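Local structure of attachment invasion locus protein (Yersinia pestis, 3QRA) at residues R28-K33 against G46-T51. The protein promotes attachment to and invasion of eukaryotic cells by the plague bacterium, as an outer-membrane beta-barrel of the Ail family. Residues are numbered along the deposited sequence; the frame is centred on the assembly and turned at random.
Sequences RGFNLK and GSFAQT. With C8E ((hydroxyethyloxy)tri(ethyloxy)octane), chain E; C8E ((hydroxyethyloxy)tri(ethyloxy)octane), chain F.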
ATOM      1  N   ARG A  28      -1.640  -1.059  10.307  1.00 27.71           N
ATOM      2  CA  ARG A  28      -1.705  -2.299   9.534  1.00 23.88           C
ATOM      3  C   ARG A  28      -3.013  -2.373   8.757  1.00 21.65           C
ATOM      4  O   ARG A  28      -4.011  -1.748   9.121  1.00 26.63           O
ATOM      5  CB  ARG A  28      -1.622  -3.503  10.484  1.00 33.01           C
ATOM      6  CG  ARG A  28      -0.259  -3.674  11.124  1.00 49.93           C
ATOM      7  CD  ARG A  28      -0.149  -4.993  11.855  1.00 51.72           C
ATOM      8  NE  ARG A  28      -0.948  -5.012  13.069  1.00 60.36           N
ATOM      9  CZ  ARG A  28      -0.482  -4.690  14.270  1.00 61.29           C
ATOM     10  NH1 ARG A  28       0.785  -4.319  14.414  1.00 69.28           N
ATOM     11  NH2 ARG A  28      -1.281  -4.736  15.324  1.00 50.04           N
ATOM     12  N   GLY A  29      -3.011  -3.151   7.681  1.00 20.74           N
ATOM     13  CA  GLY A  29      -4.209  -3.304   6.888  1.00 21.03           C
ATOM     14  C   GLY A  29      -3.929  -4.270   5.757  1.00 23.40           C
ATOM     15  O   GLY A  29      -3.235  -5.281   5.938  1.00 22.78           O
ATOM     16  N   PHE A  30      -4.446  -3.934   4.584  1.00 21.74           N
ATOM     17  CA  PHE A  30      -4.411  -4.856   3.455  1.00 20.80           C
ATOM     18  C   PHE A  30      -4.189  -4.131   2.130  1.00 23.90           C
ATOM     19  O   PHE A  30      -4.269  -2.894   2.038  1.00 22.40           O
ATOM     20  CB  PHE A  30      -5.720  -5.675   3.409  1.00 24.05           C
ATOM     21  CG  PHE A  30      -6.909  -4.864   3.003  1.00 26.06           C
ATOM     22  CD1 PHE A  30      -7.305  -4.806   1.674  1.00 32.51           C
ATOM     23  CD2 PHE A  30      -7.612  -4.125   3.941  1.00 26.62           C
ATOM     24  CE1 PHE A  30      -8.393  -4.034   1.288  1.00 34.40           C
ATOM     25  CE2 PHE A  30      -8.692  -3.348   3.565  1.00 29.97           C
ATOM     26  CZ  PHE A  30      -9.084  -3.301   2.233  1.00 38.10           C
ATOM     27  N   ASN A  31      -3.918  -4.925   1.101  1.00 20.43           N
ATOM     28  CA  ASN A  31      -3.591  -4.421  -0.221  1.00 20.92           C
ATOM     29  C   ASN A  31      -4.200  -5.347  -1.267  1.00 21.85           C
ATOM     30  O   ASN A  31      -3.998  -6.555  -1.211  1.00 22.87           O
ATOM     31  CB  ASN A  31      -2.065  -4.378  -0.352  1.00 20.24           C
ATOM     32  CG  ASN A  31      -1.591  -4.059  -1.749  1.00 23.80           C
ATOM     33  OD1 ASN A  31      -0.646  -4.684  -2.236  1.00 21.86           O
ATOM     34  ND2 ASN A  31      -2.223  -3.074  -2.399  1.00 21.27           N
ATOM     35  N   LEU A  32      -4.979  -4.789  -2.190  1.00 22.20           N
ATOM     36  CA  LEU A  32      -5.458  -5.542  -3.350  1.00 22.16           C
ATOM     37  C   LEU A  32      -4.694  -5.037  -4.570  1.00 25.13           C
ATOM     38  O   LEU A  32      -4.576  -3.823  -4.765  1.00 20.01           O
ATOM     39  CB  LEU A  32      -6.950  -5.308  -3.561  1.00 27.74           C
ATOM     40  CG  LEU A  32      -7.856  -5.816  -2.434  1.00 35.40           C
ATOM     41  CD1 LEU A  32      -9.241  -5.173  -2.500  1.00 34.70           C
ATOM     42  CD2 LEU A  32      -7.965  -7.338  -2.494  1.00 36.74           C
ATOM     43  N   LYS A  33      -4.157  -5.953  -5.375  1.00 20.75           N
ATOM     44  CA  LYS A  33      -3.531  -5.540  -6.637  1.00 19.65           C
ATOM     45  C   LYS A  33      -4.136  -6.309  -7.792  1.00 21.60           C
ATOM     46  O   LYS A  33      -4.475  -7.492  -7.649  1.00 22.51           O
ATOM     47  CB  LYS A  33      -2.005  -5.717  -6.610  1.00 22.67           C
ATOM     48  CG  LYS A  33      -1.281  -4.760  -5.656  1.00 17.38           C
ATOM     49  CD  LYS A  33       0.115  -4.401  -6.235  1.00 19.11           C
ATOM     50  CE  LYS A  33       0.905  -3.496  -5.285  1.00 20.31           C
ATOM     51  NZ  LYS A  33       1.405  -4.241  -4.088  1.00 20.03           N
ATOM     52  N   GLY A  46      -2.681  -2.070 -10.956  1.00 20.95           N
ATOM     53  CA  GLY A  46      -3.388  -1.131 -10.111  1.00 22.69           C
ATOM     54  C   GLY A  46      -3.342  -1.671  -8.695  1.00 25.12           C
ATOM     55  O   GLY A  46      -3.335  -2.888  -8.488  1.00 20.94           O
ATOM     56  N   SER A  47      -3.323  -0.763  -7.726  1.00 19.89           N
ATOM     57  CA  SER A  47      -3.171  -1.122  -6.323  1.00 18.99           C
ATOM     58  C   SER A  47      -4.077  -0.259  -5.446  1.00 20.03           C
ATOM     59  O   SER A  47      -4.157   0.965  -5.624  1.00 22.40           O
ATOM     60  CB  SER A  47      -1.709  -0.921  -5.891  1.00 20.45           C
ATOM     61  OG  SER A  47      -1.552  -1.113  -4.492  1.00 21.52           O
ATOM     62  N   PHE A  48      -4.755  -0.912  -4.510  1.00 19.15           N
ATOM     63  CA  PHE A  48      -5.453  -0.218  -3.431  1.00 20.75           C
ATOM     64  C   PHE A  48      -4.863  -0.712  -2.132  1.00 20.60           C
ATOM     65  O   PHE A  48      -4.741  -1.925  -1.925  1.00 22.67           O
ATOM     66  CB  PHE A  48      -6.966  -0.510  -3.410  1.00 20.37           C
ATOM     67  CG  PHE A  48      -7.629  -0.056  -2.129  1.00 26.27           C
ATOM     68  CD1 PHE A  48      -7.996   1.271  -1.956  1.00 28.23           C
ATOM     69  CD2 PHE A  48      -7.817  -0.942  -1.078  1.00 27.14           C
ATOM     70  CE1 PHE A  48      -8.573   1.700  -0.757  1.00 27.24           C
ATOM     71  CE2 PHE A  48      -8.394  -0.519   0.120  1.00 33.51           C
ATOM     72  CZ  PHE A  48      -8.769   0.804   0.272  1.00 30.37           C
ATOM     73  N   ALA A  49      -4.514   0.219  -1.252  1.00 21.00           N
ATOM     74  CA  ALA A  49      -3.993  -0.154   0.059  1.00 20.84           C
ATOM     75  C   ALA A  49      -4.703   0.616   1.159  1.00 22.15           C
ATOM     76  O   ALA A  49      -5.106   1.769   0.980  1.00 22.19           O
ATOM     77  CB  ALA A  49      -2.466   0.096   0.131  1.00 21.85           C
ATOM     78  N   GLN A  50      -4.857  -0.028   2.305  1.00 19.31           N
ATOM     79  CA  GLN A  50      -5.355   0.672   3.470  1.00 23.48           C
ATOM     80  C   GLN A  50      -4.629   0.151   4.690  1.00 27.70           C
ATOM     81  O   GLN A  50      -4.418  -1.046   4.819  1.00 25.86           O
ATOM     82  CB  GLN A  50      -6.873   0.507   3.596  1.00 30.96           C
ATOM     83  CG  GLN A  50      -7.334  -0.619   4.496  1.00 46.92           C
ATOM     84  CD  GLN A  50      -8.776  -0.437   4.952  1.00 42.89           C
ATOM     85  OE1 GLN A  50      -9.591   0.158   4.240  1.00 42.20           O
ATOM     86  NE2 GLN A  50      -9.086  -0.917   6.155  1.00 38.51           N
ATOM     87  N   THR A  51      -4.198   1.063   5.560  1.00 27.07           N
ATOM     88  CA  THR A  51      -3.663   0.690   6.864  1.00 25.06           C
ATOM     89  C   THR A  51      -4.286   1.582   7.930  1.00 26.56           C
ATOM     90  O   THR A  51      -4.778   2.672   7.646  1.00 25.79           O
ATOM     91  CB  THR A  51      -2.124   0.814   6.942  1.00 28.02           C
ATOM     92  OG1 THR A  51      -1.735   2.172   6.687  1.00 23.77           O
ATOM     93  CG2 THR A  51      -1.444  -0.127   5.945  1.00 23.63           C
TER
HETATM   94  C1  C8E E   4      -7.310  -3.771  -7.436  1.00 48.38           C
HETATM   95  C2  C8E E   4      -6.967  -2.300  -7.240  1.00 39.57           C
HETATM   96  C3  C8E E   4      -6.991  -1.568  -8.573  1.00 49.92           C
HETATM   97  C4  C8E E   4      -7.379  -0.106  -8.394  1.00 57.53           C
HETATM   98  C5  C8E E   4      -6.438   0.800  -9.179  1.00 64.14           C
HETATM   99  C6  C8E E   4      -7.214   1.674 -10.156  1.00 64.27           C
HETATM  100  C7  C8E E   4      -6.327   2.774 -10.725  1.00 58.75           C
HETATM  101  C8  C8E E   4      -6.994   3.462 -11.910  1.00 60.75           C
HETATM  102  C1  C8E F   5     -12.222  -2.430  -0.674  1.00 59.86           C
HETATM  103  C2  C8E F   5     -12.041  -1.555   0.560  1.00 63.34           C
HETATM  104  C3  C8E F   5     -12.469  -0.119   0.279  1.00 66.83           C
HETATM  105  C4  C8E F   5     -12.859   0.607   1.562  1.00 67.49           C
HETATM  106  C5  C8E F   5     -12.032   1.876   1.737  1.00 73.48           C
HETATM  107  C6  C8E F   5     -12.935   3.087   1.942  1.00 79.29           C
HETATM  108  C7  C8E F   5     -12.182   4.245   2.588  1.00 82.05           C
HETATM  109  C8  C8E F   5     -13.060   5.490   2.647  1.00 86.98           C
HETATM  110  O9  C8E F   5     -12.686   6.285   3.749  1.00 90.21           O
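Strands 28-37 and 42-53 form an antiparallel hairpin in the wall of the eight-stranded outer-membrane barrel, and Phe30 pairs with Gln50, as Leu32 does with Phe48, through two backbone hydrogen bonds each. On the outward face Phe30, Leu32 and Phe48 present hydrocarbon to detergent, with Gln50 among them. Phe30 CZ lies 3.6 Å from Phe48 CE2 near the edge of the Phe48 ring, the two planes inclined at 48°. Gln50 CG lies on the same side of the Phe30 ring plane, tightly against CE2 (3.2 Å). One octyl tail touches both rings; a second lies along the bare backbone of Gly46.

The inward face carries the polar Asn31, Lys33 and Ser47 beside Ala49, which lies against Met150; small Ser47 and Ala49 leave room for the longer chains. With CG anti to the backbone N (chi1 172°), Asn31 leans across, its ND2 donating to Ser47 OG (2.9 Å) and, from above the carbonyl plane, to Phe48 O (2.8 Å), which also accepts from Leu32 N. Lys33 runs its methylenes past Ser47, then curls back so that NZ reaches Asn31 OD1 (2.8 Å) and forms a salt bridge with Asp133. Both ends of the Asn31 amide are therefore engaged, fixing its orientation, while buried charge is probably balanced behind a largely apolar outer face, consistent with contact with lipid.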